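Local coordinates for ribosome-inactivating protein 3 (Zea mays, PDB 2PQG) that belongs to the ribosome-inactivating protein family of plants, at residues A[124-128]-A[200-204]. Residues are numbered along the deposited sequence; the frame is centred on the assembly and turned at random.
Sequences GRAEM and GFNSQ
Phe-201, second residue of the type I turn from Gly-200 to Ser-203, meets Arg-125, first residue of helix 125-135, through both backbone and ring. Phe-201 O accepts Arg-125 N at 2.8 Å, the donor lying in the carbonyl plane, so the turn takes up an N-H of the helix's first turn, just after N-cap Gly-124. The same nitrogen sits over the centre of the ring, and Arg-125 CB comes within 3.2 Å of Phe-201 CE1. With CG anti to the backbone N (chi1 -176°) and a bend at chi3, the arginine wraps past the ring to its edge, which points at one guanidinium face, the planes 81° apart. At another ring edge, Phe-201 CE2 is 4.3 Å from Met-128 CE.

Asn-202 follows, its amide nearly coplanar with the guanidinium (9°). Asn-202 OD1 accepts Arg-125 NE at 2.8 Å, and Arg-125 NH1 only weakly.

Ser-203 closes the turn. The contact thus ties the turn after helix 191-199 to the start of helix 125-135, beside Phe-6 of strand 2-7. Val-8 O accepts Arg-125 NH2 and Tyr-13 O accepts Arg-125 NH1; with Asn-202 OD1, their dipoles probably stabilise the buried positive charge and limit its rotation.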
loop_
_atom_site.group_PDB
_atom_site.type_symbol
_atom_site.label_atom_id
_atom_site.label_comp_id
_atom_site.label_asym_id
_atom_site.label_seq_id
_atom_site.Cartn_x
_atom_site.Cartn_y
_atom_site.Cartn_z
ATOM N N GLY A 124 -6.506 1.595 10.735
ATOM C CA GLY A 124 -6.398 2.184 12.055
ATOM C C GLY A 124 -5.063 1.768 12.664
ATOM O O GLY A 124 -4.323 0.951 12.099
ATOM N N ARG A 125 -4.726 2.350 13.809
ATOM C CA ARG A 125 -3.464 2.052 14.475
ATOM C C ARG A 125 -3.502 0.624 15.003
ATOM O O ARG A 125 -2.560 -0.146 14.796
ATOM C CB ARG A 125 -3.225 3.042 15.619
ATOM C CG ARG A 125 -1.895 2.877 16.316
ATOM C CD ARG A 125 -1.866 3.691 17.594
ATOM N NE ARG A 125 -1.938 5.129 17.347
ATOM C CZ ARG A 125 -0.949 5.851 16.827
ATOM N NH1 ARG A 125 -1.113 7.154 16.643
ATOM N NH2 ARG A 125 0.205 5.280 16.495
ATOM N N ALA A 126 -4.598 0.266 15.669
ATOM C CA ALA A 126 -4.729 -1.087 16.203
ATOM C C ALA A 126 -4.637 -2.103 15.064
ATOM O O ALA A 126 -4.037 -3.170 15.215
ATOM C CB ALA A 126 -6.053 -1.240 16.943
ATOM N N GLU A 127 -5.240 -1.757 13.928
ATOM C CA GLU A 127 -5.232 -2.603 12.739
ATOM C C GLU A 127 -3.814 -2.744 12.199
ATOM O O GLU A 127 -3.437 -3.804 11.701
ATOM C CB GLU A 127 -6.120 -1.996 11.648
ATOM C CG GLU A 127 -7.607 -1.912 11.977
ATOM C CD GLU A 127 -8.306 -3.260 11.904
ATOM O OE1 GLU A 127 -7.728 -4.213 11.324
ATOM O OE2 GLU A 127 -9.446 -3.357 12.421
ATOM N N MET A 128 -3.030 -1.672 12.286
ATOM C CA MET A 128 -1.648 -1.705 11.813
ATOM C C MET A 128 -0.746 -2.461 12.802
ATOM O O MET A 128 0.230 -3.103 12.402
ATOM C CB MET A 128 -1.117 -0.284 11.613
ATOM C CG MET A 128 0.256 -0.241 10.964
ATOM S SD MET A 128 0.900 1.442 10.761
ATOM C CE MET A 128 0.024 2.015 9.326
ATOM N N GLY A 200 -9.397 8.815 11.466
ATOM C CA GLY A 200 -9.894 7.727 12.289
ATOM C C GLY A 200 -8.832 6.759 12.769
ATOM O O GLY A 200 -9.143 5.667 13.239
ATOM N N PHE A 201 -7.573 7.164 12.678
ATOM C CA PHE A 201 -6.472 6.295 13.073
ATOM C C PHE A 201 -6.519 5.728 14.491
ATOM O O PHE A 201 -6.017 4.631 14.730
ATOM C CB PHE A 201 -5.146 7.017 12.863
ATOM C CG PHE A 201 -3.965 6.092 12.766
ATOM C CD1 PHE A 201 -2.981 6.080 13.753
ATOM C CD2 PHE A 201 -3.829 5.247 11.673
ATOM C CE1 PHE A 201 -1.888 5.247 13.650
ATOM C CE2 PHE A 201 -2.730 4.404 11.565
ATOM C CZ PHE A 201 -1.758 4.407 12.553
ATOM N N ASN A 202 -7.104 6.464 15.428
ATOM C CA ASN A 202 -7.187 5.985 16.804
ATOM C C ASN A 202 -8.616 5.671 17.219
ATOM O O ASN A 202 -8.884 5.490 18.402
ATOM C CB ASN A 202 -6.616 7.022 17.773
ATOM C CG ASN A 202 -5.211 7.449 17.414
ATOM O OD1 ASN A 202 -4.310 6.625 17.308
ATOM N ND2 ASN A 202 -5.016 8.747 17.229
ATOM N N SER A 203 -9.539 5.622 16.264
ATOM C CA SER A 203 -10.921 5.328 16.617
ATOM C C SER A 203 -10.994 3.873 17.053
ATOM O O SER A 203 -10.248 3.020 16.567
ATOM C CB SER A 203 -11.873 5.599 15.446
ATOM O OG SER A 203 -11.568 4.789 14.332
ATOM N N GLN A 204 -11.898 3.601 17.982
ATOM C CA GLN A 204 -12.048 2.268 18.524
ATOM C C GLN A 204 -12.523 1.183 17.565
ATOM O O GLN A 204 -12.288 0.002 17.810
ATOM C CB GLN A 204 -12.977 2.320 19.729
ATOM C CG GLN A 204 -13.108 0.997 20.438
ATOM C CD GLN A 204 -13.949 1.101 21.681
ATOM O OE1 GLN A 204 -15.091 1.557 21.630
ATOM N NE2 GLN A 204 -13.392 0.681 22.813
#